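Local atomic coordinates of probable aromatic acid decarboxylase (Escherichia coli, PDB entry 1SBZ), a protein that probably transfers a dimethylallyl group onto reduced FMN, making the prenylated flavin cofactor that a partner phenolic acid decarboxylase needs. Residues D160-H163 with H164-R168; A69-S73 with G74-T78. All blocks are in the same frame, centred on the assembly; numbering follows the deposited sequence.

Contact 1 (D160-H163 with H164-R168); sequences DIVH and HVVAR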
loop_
_atom_site.group_PDB
_atom_site.type_symbol
_atom_site.label_atom_id
_atom_site.label_comp_id
_atom_site.label_asym_id
_atom_site.label_seq_id
_atom_site.Cartn_x
_atom_site.Cartn_y
_atom_site.Cartn_z
ATOM N N ASP D 160 11.935 42.224 1.492
ATOM C CA ASP D 160 10.962 41.940 2.554
ATOM C C ASP D 160 10.562 40.463 2.575
ATOM O O ASP D 160 10.532 39.837 3.635
ATOM C CB ASP D 160 9.692 42.783 2.388
ATOM C CG ASP D 160 9.867 44.238 2.817
ATOM O OD1 ASP D 160 10.753 44.534 3.641
ATOM O OD2 ASP D 160 9.124 45.150 2.384
ATOM N N ILE D 161 10.256 39.926 1.396
ATOM C CA ILE D 161 9.842 38.533 1.253
ATOM C C ILE D 161 11.005 37.571 1.520
ATOM O O ILE D 161 10.842 36.588 2.243
ATOM C CB ILE D 161 9.194 38.301 -0.137
ATOM C CG1 ILE D 161 7.859 39.051 -0.217
ATOM C CG2 ILE D 161 8.991 36.802 -0.417
ATOM C CD1 ILE D 161 7.266 39.100 -1.604
ATOM N N VAL D 162 12.173 37.872 0.953
ATOM C CA VAL D 162 13.367 37.044 1.148
ATOM C C VAL D 162 13.707 36.899 2.635
ATOM O O VAL D 162 13.942 35.790 3.119
ATOM C CB VAL D 162 14.582 37.598 0.360
ATOM C CG1 VAL D 162 15.876 36.889 0.762
ATOM C CG2 VAL D 162 14.355 37.468 -1.140
ATOM N N HIS D 163 13.707 38.016 3.357
ATOM C CA HIS D 163 14.099 38.022 4.763
ATOM C C HIS D 163 13.113 37.302 5.667
ATOM O O HIS D 163 13.507 36.716 6.677
ATOM C CB HIS D 163 14.374 39.446 5.253
ATOM C CG HIS D 163 15.668 39.998 4.743
ATOM N ND1 HIS D 163 16.891 39.607 5.248
ATOM C CD2 HIS D 163 15.935 40.878 3.748
ATOM C CE1 HIS D 163 17.854 40.234 4.593
ATOM N NE2 HIS D 163 17.301 41.009 3.677
ATOM N N HIS D 164 11.838 37.342 5.297
ATOM C CA HIS D 164 10.824 36.620 6.037
ATOM C C HIS D 164 10.998 35.115 5.854
ATOM O O HIS D 164 10.890 34.359 6.812
ATOM C CB HIS D 164 9.424 37.054 5.612
ATOM C CG HIS D 164 8.338 36.443 6.439
ATOM N ND1 HIS D 164 8.008 36.910 7.693
ATOM C CD2 HIS D 164 7.529 35.382 6.207
ATOM C CE1 HIS D 164 7.029 36.173 8.191
ATOM N NE2 HIS D 164 6.719 35.240 7.309
ATOM N N VAL D 165 11.261 34.693 4.616
ATOM C CA VAL D 165 11.507 33.285 4.309
ATOM C C VAL D 165 12.720 32.805 5.094
ATOM O O VAL D 165 12.653 31.788 5.777
ATOM C CB VAL D 165 11.711 33.044 2.783
ATOM C CG1 VAL D 165 12.193 31.628 2.513
ATOM C CG2 VAL D 165 10.419 33.323 2.012
ATOM N N VAL D 166 13.815 33.558 5.006
ATOM C CA VAL D 166 15.055 33.242 5.711
ATOM C C VAL D 166 14.827 33.080 7.220
ATOM O O VAL D 166 15.282 32.103 7.809
ATOM C CB VAL D 166 16.158 34.298 5.437
ATOM C CG1 VAL D 166 17.306 34.161 6.436
ATOM C CG2 VAL D 166 16.675 34.181 4.006
ATOM N N ALA D 167 14.123 34.031 7.831
ATOM C CA ALA D 167 13.776 33.950 9.259
ATOM C C ALA D 167 13.028 32.662 9.621
ATOM O O ALA D 167 13.314 32.040 10.643
ATOM C CB ALA D 167 12.965 35.166 9.687
ATOM N N ARG D 168 12.083 32.275 8.770
ATOM C CA ARG D 168 11.245 31.103 9.013
ATOM C C ARG D 168 11.993 29.794 8.763
ATOM O O ARG D 168 11.671 28.769 9.369
ATOM C CB ARG D 168 9.963 31.176 8.177
ATOM C CG ARG D 168 9.102 32.432 8.432
ATOM C CD ARG D 168 7.898 32.248 9.384
ATOM N NE ARG D 168 8.217 31.328 10.469
ATOM C CZ ARG D 168 7.574 30.196 10.734
ATOM N NH1 ARG D 168 6.513 29.821 10.033
ATOM N NH2 ARG D 168 7.993 29.447 11.739
#
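I161 and V165 meet one turn apart through their CG2 methyls, 4.5 Å from each other, and V162 and V166 repeat the pairing one residue later, with V162 CG1 4.3 Å from V166 CG2. These are loose apolar touches; the closer approach is to backbone oxygens. With V165 CG1 anti to the backbone N (chi1 171°), V165 CG2 falls beside that N and points back along the helix, 3.3 Å from I161 O. V166, turned the same way, brings its CG2 close to V162 O, and A167 CB lies 3.4 Å from H163 O.

Four successive i to i+4 backbone bonds identify the segment as regular alpha-helix, part of helix 158-170, the last helix of this Rossmann-like flavoprotein subunit. The straightest is V166 N to V162 O, 2.9 Å with an N-H...O angle of 170°; the longest, H164 N to D160 O, spans 3.3 Å and bends to 148°.

Among the polar side chains, D160 faces the start of the helix, where its OD2 accepts from the backbone N of E156 and of T157. The H164 ring has R168 CG 3.8 Å above one face, offset toward the rim. R168 itself reaches beyond the helix, forming salt bridges with D171 and with E113 of a third subunit.

Apolar packing extends outward as well: V165 touches L15 of helix 13-24, V166 touches A18 of that helix, and V162 meets both A18 and F151 of a second subunit. H164 touches A150 and N153, and I161 meets I161 of the second subunit.

Contact 2 (A69-S73 with G74-T78); sequences ATISS and GSFRT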
loop_
_atom_site.group_PDB
_atom_site.type_symbol
_atom_site.label_atom_id
_atom_site.label_comp_id
_atom_site.label_asym_id
_atom_site.label_seq_id
_atom_site.Cartn_x
_atom_site.Cartn_y
_atom_site.Cartn_z
ATOM N N ALA D 69 35.339 15.294 1.095
ATOM C CA ALA D 69 35.251 16.447 1.997
ATOM C C ALA D 69 34.866 16.021 3.414
ATOM O O ALA D 69 34.294 14.944 3.608
ATOM C CB ALA D 69 34.249 17.469 1.459
ATOM N N THR D 70 35.184 16.864 4.398
ATOM C CA THR D 70 34.872 16.569 5.804
ATOM C C THR D 70 33.407 16.188 6.023
ATOM O O THR D 70 33.109 15.184 6.681
ATOM C CB THR D 70 35.253 17.751 6.723
ATOM O OG1 THR D 70 34.826 18.981 6.129
ATOM C CG2 THR D 70 36.770 17.908 6.807
ATOM N N ILE D 71 32.506 16.984 5.448
ATOM C CA ILE D 71 31.056 16.822 5.641
ATOM C C ILE D 71 30.480 15.584 4.940
ATOM O O ILE D 71 29.288 15.293 5.061
ATOM C CB ILE D 71 30.298 18.099 5.203
ATOM C CG1 ILE D 71 30.612 18.432 3.738
ATOM C CG2 ILE D 71 30.632 19.255 6.130
ATOM C CD1 ILE D 71 29.643 19.385 3.083
ATOM N N SER D 72 31.331 14.866 4.209
ATOM C CA SER D 72 30.949 13.607 3.594
ATOM C C SER D 72 31.064 12.470 4.609
ATOM O O SER D 72 30.593 11.360 4.374
ATOM C CB SER D 72 31.826 13.329 2.380
ATOM O OG SER D 72 31.540 12.062 1.827
ATOM N N SER D 73 31.694 12.762 5.739
ATOM C CA SER D 73 31.891 11.775 6.785
ATOM C C SER D 73 30.888 11.978 7.907
ATOM O O SER D 73 30.681 13.103 8.368
ATOM C CB SER D 73 33.322 11.859 7.330
ATOM O OG SER D 73 33.529 10.891 8.343
ATOM N N GLY D 74 30.278 10.879 8.341
ATOM C CA GLY D 74 29.323 10.892 9.441
ATOM C C GLY D 74 29.945 11.244 10.780
ATOM O O GLY D 74 29.327 11.943 11.586
ATOM N N SER D 75 31.167 10.763 11.015
ATOM C CA SER D 75 31.873 11.019 12.274
ATOM C C SER D 75 32.204 12.499 12.475
ATOM O O SER D 75 32.374 12.949 13.608
ATOM C CB SER D 75 33.135 10.155 12.387
ATOM O OG SER D 75 33.960 10.301 11.241
ATOM N N PHE D 76 32.273 13.255 11.380
ATOM C CA PHE D 76 32.448 14.705 11.458
ATOM C C PHE D 76 31.116 15.357 11.830
ATOM O O PHE D 76 30.221 15.497 10.984
ATOM C CB PHE D 76 32.985 15.259 10.132
ATOM C CG PHE D 76 33.172 16.751 10.125
ATOM C CD1 PHE D 76 34.288 17.329 10.731
ATOM C CD2 PHE D 76 32.242 17.578 9.505
ATOM C CE1 PHE D 76 34.470 18.714 10.727
ATOM C CE2 PHE D 76 32.412 18.961 9.495
ATOM C CZ PHE D 76 33.530 19.532 10.105
ATOM N N ARG D 77 30.999 15.750 13.098
ATOM C CA ARG D 77 29.747 16.231 13.671
ATOM C C ARG D 77 29.286 17.586 13.121
ATOM O O ARG D 77 30.062 18.544 13.055
ATOM C CB ARG D 77 29.860 16.301 15.196
ATOM C CG ARG D 77 28.535 16.568 15.906
ATOM C CD ARG D 77 28.650 17.329 17.235
ATOM N NE ARG D 77 29.232 18.672 17.092
ATOM C CZ ARG D 77 28.585 19.753 16.645
ATOM N NH1 ARG D 77 27.315 19.680 16.269
ATOM N NH2 ARG D 77 29.216 20.921 16.567
ATOM N N THR D 78 28.019 17.637 12.714
ATOM C CA THR D 78 27.327 18.884 12.406
ATOM C C THR D 78 25.960 18.854 13.077
ATOM O O THR D 78 25.497 17.803 13.523
ATOM C CB THR D 78 27.127 19.078 10.885
ATOM O OG1 THR D 78 26.162 18.133 10.406
ATOM C CG2 THR D 78 28.400 18.762 10.092
HETATM O O HOH W 1 29.558 15.563 8.464
#
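T70 lies over the ring of F76: its CB is 3.9 Å from the ring centroid and just 2° off the normal, a CH-pi contact centred on the face. I71 comes to the same ring obliquely, with I71 CG2 3.8 Å from F76 CE2. F76 carries CG anti to its own N (chi1 179°), which directs the ring toward the 3-10 turn 70-72. Separately, the course of the backbone places F76 CB 3.5 Å from T70 O.

The backbone turn beside the ring is closed by a weak bond. F76 N donates to S73 O across 3.4 Å at 136°, closing an i to i+3 turn over G74 and S75, whose phi/psi values are both helical. A water reinforces the closure, 2.7 Å from S73 O and 2.6 Å from F76 O; it sits at the edge of the F76 ring, in its plane. S73 OG and S75 OG lie 3.0 Å apart. The preceding 3-10 turn is fixed by its own bonds, S72 N to A69 O and S73 N to T70 O, while S72 OG bonds to Q67 O.

Further out, K2 makes a cation-pi contact with F76, and H32 meets that ring with the planes at about 75°. R115 NH2 hydrogen-bonds to G74 O. This loop joins strand 60-62 to strand 80-86: I71 touches L102 and A106 of helix 102-112 and also H62, H32, V34 and I4 of strands 60-62, 30-35 and 2-7.

From the N terminus, strands 2-7, 30-35 and 60-62 precede contact 2, which folds the loop leading into strand 80-86, the next strand beside 2-7. The chain then adds helices 88-96 and 102-112 and strand 116-121, and reaches contact 1 within helix 158-170. Contact 2 closes a tight turn, whereas contact 1 is successive turns of one helix and closes no loop; neither nests nor crosses. The centres of contacts 1 and 2 are 29 Å apart. Contact 2 ties its loop to sheet and helix 102-112, the side chain of S72 about 5 Å from a bound FMN. Contact 1 joins helix 13-24 to neighbouring subunits: its R168 packs on G74 of a third subunit, a contact 2 residue in that copy.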